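Local coordinates for serine-rich Repeat Adhesion Glycoprotein (Srr1) (Streptococcus agalactiae, PDB 4MBO), which binds fibrinogen as a surface adhesin glycoprotein of the bacterium and so probably contributes to its attachment to host tissue, at residues A[57-62]-A[101-106]; A[191-196]-A[282-287]. All coordinates share one frame; numbering follows the deposited sequence.

In the fold
Following the chain from its N terminus, contact 1 comes first: segment 57-62, on strand 59-64, is followed after 38 residues by segment 101-106, which pairs antiparallel beside it, within the bacterial Ig-like part. That loop is closed before contact 2 opens. There, segments 191-196 and 282-287, with 85 residues between them, pair on strands 186-202 and 283-290, within the part that belongs to the family of C-terminal regions of bacterial fibrinogen-binding adhesins. The two loops therefore lie in series, neither enclosing nor crossing the other. The centres of contact 1 and contact 2 are about 41 Å apart, on opposite sides of the chain's centre. Contact 1 ties strands of a mixed sheet, contact 2 those of an antiparallel one.

Contact 1. Residues A[57-62]-A[101-106]; sequences GDVFTV and NITYTW
One face of the F60 ring is covered by the methylene of Y104, whose CB stands 3.7 Å from the F60 ring centroid, a CH-pi contact. The two rings are nearly parallel, planes at 12°, but displaced, so that little of one lies over the other. V62 CG2 approaches the Y104 ring at its edge. F60 CE2 stands over one face of the W106 ring, toward its rim, with the two ring planes oblique to each other and F60 CD2 3.6 Å from W106 CZ2. The first torsion of F60 (chi1 71°), which sets CG between backbone N and carbonyl carbon, brings its ring over the neighbouring strand into this aromatic cluster. F49 adds an edge-to-face contact with F60, and M122 and V120 from strand 116-126 pack on Y104, placing the cluster between the facing sheets of an Ig-like sandwich.

The strands are antiparallel neighbours, axes 4.7 Å apart. F60 and Y104 form a hydrogen-bonded pair: F60 N reaches Y104 O at 3.0 Å, and Y104 N reaches F60 O at 2.9 Å. V62 and I102 repeat this pattern, their side chains on the same sheet face as the rings. Ahead of strand 59-62, at the end of 101-106, W106 N donates to D58 O and G57 N donates to W106 O, extending the pairing into the loop. The indole NE1 of W106 is buried with no polar partner in the model.

V59, T61, T103 and T105 occupy the other face, where V59 CG1 lies 3.6 Å from T105 OG1, the two side chains side by side. A water joins the threonines, 2.8 Å from T61 OG1, to which it donates, and also bound to T103 OG1; T61 OG1 is further hydrogen-bonded to D12.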
loop_
_atom_site.group_PDB
_atom_site.type_symbol
_atom_site.label_atom_id
_atom_site.label_comp_id
_atom_site.label_asym_id
_atom_site.label_seq_id
_atom_site.Cartn_x
_atom_site.Cartn_y
_atom_site.Cartn_z
ATOM N N GLY A 57 18.513 -2.000 -26.849
ATOM C CA GLY A 57 17.494 -3.019 -26.628
ATOM C C GLY A 57 17.937 -4.167 -25.762
ATOM O O GLY A 57 17.101 -5.004 -25.395
ATOM N N ASP A 58 19.239 -4.287 -25.496
ATOM C CA ASP A 58 19.710 -5.314 -24.556
ATOM C C ASP A 58 19.155 -4.954 -23.198
ATOM O O ASP A 58 18.821 -3.784 -22.933
ATOM C CB ASP A 58 21.228 -5.370 -24.422
ATOM C CG ASP A 58 21.899 -5.905 -25.613
ATOM O OD1 ASP A 58 21.233 -6.518 -26.496
ATOM O OD2 ASP A 58 23.141 -5.695 -25.651
ATOM N N VAL A 59 19.079 -5.949 -22.326
ATOM C CA VAL A 59 18.498 -5.743 -21.012
ATOM C C VAL A 59 19.375 -6.275 -19.898
ATOM O O VAL A 59 20.295 -7.061 -20.144
ATOM C CB VAL A 59 17.113 -6.426 -20.882
ATOM C CG1 VAL A 59 16.123 -5.875 -21.911
ATOM C CG2 VAL A 59 17.218 -7.932 -21.021
ATOM N N PHE A 60 19.109 -5.817 -18.679
ATOM C CA PHE A 60 19.671 -6.450 -17.480
ATOM C C PHE A 60 18.553 -6.445 -16.466
ATOM O O PHE A 60 17.604 -5.657 -16.577
ATOM C CB PHE A 60 20.986 -5.841 -16.967
ATOM C CG PHE A 60 20.856 -4.488 -16.357
ATOM C CD1 PHE A 60 20.604 -4.346 -14.989
ATOM C CD2 PHE A 60 20.978 -3.353 -17.131
ATOM C CE1 PHE A 60 20.502 -3.094 -14.418
ATOM C CE2 PHE A 60 20.859 -2.096 -16.560
ATOM C CZ PHE A 60 20.608 -1.970 -15.197
ATOM N N THR A 61 18.630 -7.360 -15.492
ATOM C CA THR A 61 17.534 -7.575 -14.577
ATOM C C THR A 61 17.978 -7.557 -13.131
ATOM O O THR A 61 18.892 -8.304 -12.756
ATOM C CB THR A 61 16.870 -8.937 -14.902
ATOM O OG1 THR A 61 16.557 -8.992 -16.316
ATOM C CG2 THR A 61 15.604 -9.167 -14.122
ATOM N N VAL A 62 17.307 -6.745 -12.324
ATOM C CA VAL A 62 17.484 -6.768 -10.857
ATOM C C VAL A 62 16.303 -7.565 -10.294
ATOM O O VAL A 62 15.151 -7.198 -10.491
ATOM C CB VAL A 62 17.539 -5.369 -10.267
ATOM C CG1 VAL A 62 17.616 -5.415 -8.751
ATOM C CG2 VAL A 62 18.708 -4.605 -10.847
ATOM N N ASN A 101 10.684 -8.617 -10.697
ATOM C CA ASN A 101 11.965 -8.168 -11.252
ATOM C C ASN A 101 11.866 -6.779 -11.827
ATOM O O ASN A 101 10.801 -6.352 -12.325
ATOM C CB ASN A 101 12.453 -9.053 -12.391
ATOM C CG ASN A 101 12.793 -10.454 -11.945
ATOM O OD1 ASN A 101 12.981 -10.693 -10.779
ATOM N ND2 ASN A 101 12.857 -11.368 -12.888
ATOM N N ILE A 102 12.980 -6.046 -11.742
ATOM C CA ILE A 102 13.116 -4.756 -12.385
ATOM C C ILE A 102 13.980 -4.977 -13.641
ATOM O O ILE A 102 15.127 -5.415 -13.556
ATOM C CB ILE A 102 13.784 -3.717 -11.504
ATOM C CG1 ILE A 102 13.143 -3.683 -10.097
ATOM C CG2 ILE A 102 13.723 -2.376 -12.201
ATOM C CD1 ILE A 102 13.970 -2.981 -9.069
ATOM N N THR A 103 13.417 -4.714 -14.802
ATOM C CA THR A 103 14.090 -4.910 -16.061
ATOM C C THR A 103 14.451 -3.565 -16.643
ATOM O O THR A 103 13.587 -2.684 -16.825
ATOM C CB THR A 103 13.210 -5.648 -17.083
ATOM O OG1 THR A 103 12.847 -6.920 -16.565
ATOM C CG2 THR A 103 13.907 -5.862 -18.426
ATOM N N TYR A 104 15.739 -3.403 -16.919
ATOM C CA TYR A 104 16.280 -2.206 -17.547
ATOM C C TYR A 104 16.682 -2.509 -18.980
ATOM O O TYR A 104 17.280 -3.541 -19.271
ATOM C CB TYR A 104 17.500 -1.697 -16.793
ATOM C CG TYR A 104 17.182 -1.071 -15.465
ATOM C CD1 TYR A 104 16.890 0.287 -15.364
ATOM C CD2 TYR A 104 17.232 -1.812 -14.306
ATOM C CE1 TYR A 104 16.614 0.855 -14.116
ATOM C CE2 TYR A 104 16.960 -1.266 -13.076
ATOM C CZ TYR A 104 16.667 0.066 -12.984
ATOM O OH TYR A 104 16.398 0.551 -11.726
ATOM N N THR A 105 16.351 -1.583 -19.881
ATOM C CA THR A 105 16.654 -1.714 -21.298
ATOM C C THR A 105 17.575 -0.588 -21.755
ATOM O O THR A 105 17.248 0.597 -21.576
ATOM C CB THR A 105 15.363 -1.688 -22.117
ATOM O OG1 THR A 105 14.465 -2.707 -21.634
ATOM C CG2 THR A 105 15.659 -1.926 -23.619
ATOM N N TRP A 106 18.726 -0.954 -22.317
ATOM C CA TRP A 106 19.703 0.019 -22.770
ATOM C C TRP A 106 19.199 0.830 -23.974
ATOM O O TRP A 106 18.585 0.291 -24.901
ATOM C CB TRP A 106 21.010 -0.661 -23.153
ATOM C CG TRP A 106 21.664 -1.375 -22.017
ATOM C CD1 TRP A 106 21.711 -2.710 -21.821
ATOM C CD2 TRP A 106 22.338 -0.775 -20.894
ATOM N NE1 TRP A 106 22.355 -2.990 -20.644
ATOM C CE2 TRP A 106 22.816 -1.812 -20.100
ATOM C CE3 TRP A 106 22.622 0.552 -20.524
ATOM C CZ2 TRP A 106 23.552 -1.576 -18.911
ATOM C CZ3 TRP A 106 23.348 0.798 -19.353
ATOM C CH2 TRP A 106 23.785 -0.267 -18.550
HETATM O O HOH W 1 13.976 -9.269 -17.444
#

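Contact 2. Residues A[191-196]-A[282-287]; sequences TQINPE and TSYVVL
The hydroxyl of S283 donates to the backbone carbonyl of N194, with S283 OG 2.6 Å from N194 O. It arrives 43° out of the carbonyl plane, hence not on a lone pair. The N194 side chain returns a bond to the residue just before the other strand: its ND2 lies 2.9 Å from T282 O, above the T282 carbonyl plane, while that oxygen is close to the plane of the N194 amide. With CG anti to the backbone N (chi1 -163°), the N194 amide extends toward T282. Its OD1 accepts hydrogen bonds from N172 ND2 and K198 N, so both ends of the amide are engaged and its rotation is fixed. N194 itself has a left-handed backbone conformation, and the chain leaves strand geometry here.

Away from this end, residues 191-193 and 283-287 run antiparallel, axes 4.7 Å apart. Strands 186-202 and 283-290 form a central pairing, with 169-181 beyond the first and 229-235 beyond the second, in an antiparallel sheet consistent with the beta-sandwich adhesin domains of this family. I193 with Y284 and T191 with V286 are hydrogen-bonded pairs; I193 N meets Y284 O at 2.8 Å, whereas the return bond from Y284 N to I193 O is 3.1 Å. Between them, Q192 and V285 form a non-hydrogen-bonded pair with side chains on the opposite face.

On the face of T191, I193, Y284 and V286, the I193 side chain crosses that of V286, its CD1 3.6 Å from V286 CG2. I193 CG2 faces the edge of the Y284 ring, which also stacks on W273. At the far end a water accepts from T191 OG1 and donates to V286 O, while T191 OG1 is also hydrogen-bonded to S299 OG.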
loop_
_atom_site.group_PDB
_atom_site.type_symbol
_atom_site.label_atom_id
_atom_site.label_comp_id
_atom_site.label_asym_id
_atom_site.label_seq_id
_atom_site.Cartn_x
_atom_site.Cartn_y
_atom_site.Cartn_z
ATOM N N THR A 191 -12.169 1.519 4.780
ATOM C CA THR A 191 -12.561 1.470 6.149
ATOM C C THR A 191 -13.006 0.072 6.531
ATOM O O THR A 191 -13.850 -0.525 5.829
ATOM C CB THR A 191 -13.733 2.450 6.420
ATOM O OG1 THR A 191 -13.302 3.797 6.116
ATOM C CG2 THR A 191 -14.115 2.422 7.877
ATOM N N GLN A 192 -12.439 -0.452 7.616
ATOM C CA GLN A 192 -12.877 -1.735 8.171
ATOM C C GLN A 192 -13.750 -1.451 9.386
ATOM O O GLN A 192 -13.340 -0.751 10.316
ATOM C CB GLN A 192 -11.726 -2.603 8.589
ATOM C CG GLN A 192 -10.837 -3.018 7.435
ATOM C CD GLN A 192 -9.585 -3.724 7.918
ATOM O OE1 GLN A 192 -9.094 -3.464 9.039
ATOM N NE2 GLN A 192 -9.029 -4.586 7.071
ATOM N N ILE A 193 -14.969 -1.982 9.352
ATOM C CA ILE A 193 -15.922 -1.861 10.443
ATOM C C ILE A 193 -15.906 -3.217 11.159
ATOM O O ILE A 193 -16.142 -4.255 10.561
ATOM C CB ILE A 193 -17.324 -1.509 9.916
ATOM C CG1 ILE A 193 -17.332 -0.077 9.349
ATOM C CG2 ILE A 193 -18.405 -1.671 10.969
ATOM C CD1 ILE A 193 -17.068 -0.017 7.888
ATOM N N ASN A 194 -15.594 -3.205 12.452
ATOM C CA ASN A 194 -15.410 -4.419 13.235
ATOM C C ASN A 194 -14.234 -5.276 12.750
ATOM O O ASN A 194 -14.360 -6.494 12.614
ATOM C CB ASN A 194 -16.687 -5.270 13.325
ATOM C CG ASN A 194 -16.626 -6.310 14.462
ATOM O OD1 ASN A 194 -15.798 -6.225 15.380
ATOM N ND2 ASN A 194 -17.496 -7.306 14.386
ATOM N N PRO A 195 -13.066 -4.662 12.538
ATOM C CA PRO A 195 -11.919 -5.484 12.152
ATOM C C PRO A 195 -11.477 -6.502 13.228
ATOM O O PRO A 195 -10.805 -7.505 12.916
ATOM C CB PRO A 195 -10.803 -4.447 11.929
ATOM C CG PRO A 195 -11.196 -3.276 12.717
ATOM C CD PRO A 195 -12.712 -3.231 12.599
ATOM N N GLU A 196 -11.796 -6.225 14.483
ATOM C CA GLU A 196 -11.430 -7.111 15.589
ATOM C C GLU A 196 -12.328 -8.359 15.724
ATOM O O GLU A 196 -12.006 -9.294 16.463
ATOM C CB GLU A 196 -11.465 -6.328 16.915
ATOM C CG GLU A 196 -10.503 -5.154 16.977
ATOM C CD GLU A 196 -9.097 -5.578 17.298
ATOM O OE1 GLU A 196 -8.879 -5.999 18.457
ATOM O OE2 GLU A 196 -8.218 -5.496 16.413
ATOM N N THR A 282 -19.567 -10.600 11.988
ATOM C CA THR A 282 -19.890 -9.709 10.897
ATOM C C THR A 282 -18.954 -8.515 10.893
ATOM O O THR A 282 -18.903 -7.758 11.886
ATOM C CB THR A 282 -21.316 -9.158 11.027
ATOM O OG1 THR A 282 -22.246 -10.237 10.915
ATOM C CG2 THR A 282 -21.625 -8.124 9.976
ATOM N N SER A 283 -18.222 -8.356 9.795
ATOM C CA SER A 283 -17.399 -7.167 9.575
ATOM C C SER A 283 -17.779 -6.570 8.225
ATOM O O SER A 283 -18.292 -7.277 7.334
ATOM C CB SER A 283 -15.908 -7.499 9.595
ATOM O OG SER A 283 -15.514 -8.050 10.853
ATOM N N TYR A 284 -17.641 -5.261 8.082
ATOM C CA TYR A 284 -17.896 -4.616 6.811
ATOM C C TYR A 284 -16.643 -3.881 6.359
ATOM O O TYR A 284 -15.815 -3.477 7.166
ATOM C CB TYR A 284 -19.043 -3.610 6.876
ATOM C CG TYR A 284 -20.375 -4.213 7.232
ATOM C CD1 TYR A 284 -21.117 -4.900 6.290
ATOM C CD2 TYR A 284 -20.874 -4.108 8.509
ATOM C CE1 TYR A 284 -22.320 -5.490 6.602
ATOM C CE2 TYR A 284 -22.099 -4.653 8.835
ATOM C CZ TYR A 284 -22.814 -5.347 7.887
ATOM O OH TYR A 284 -24.029 -5.918 8.228
ATOM N N VAL A 285 -16.479 -3.780 5.050
ATOM C CA VAL A 285 -15.401 -3.018 4.451
ATOM C C VAL A 285 -16.072 -1.997 3.524
ATOM O O VAL A 285 -16.851 -2.351 2.641
ATOM C CB VAL A 285 -14.445 -3.907 3.683
ATOM C CG1 VAL A 285 -13.348 -3.069 3.090
ATOM C CG2 VAL A 285 -13.888 -5.010 4.579
ATOM N N VAL A 286 -15.760 -0.721 3.729
ATOM C CA VAL A 286 -16.264 0.355 2.899
ATOM C C VAL A 286 -15.103 0.885 2.069
ATOM O O VAL A 286 -14.087 1.364 2.628
ATOM C CB VAL A 286 -16.862 1.506 3.715
ATOM C CG1 VAL A 286 -17.319 2.600 2.749
ATOM C CG2 VAL A 286 -17.989 1.008 4.602
ATOM N N LEU A 287 -15.191 0.780 0.750
ATOM C CA LEU A 287 -14.147 1.276 -0.123
ATOM C C LEU A 287 -14.614 2.576 -0.737
ATOM O O LEU A 287 -15.696 2.633 -1.317
ATOM C CB LEU A 287 -13.818 0.292 -1.223
ATOM C CG LEU A 287 -13.339 -1.096 -0.770
ATOM C CD1 LEU A 287 -14.479 -2.050 -0.535
ATOM C CD2 LEU A 287 -12.421 -1.629 -1.859
HETATM O O HOH W 2 -13.673 4.037 3.422
#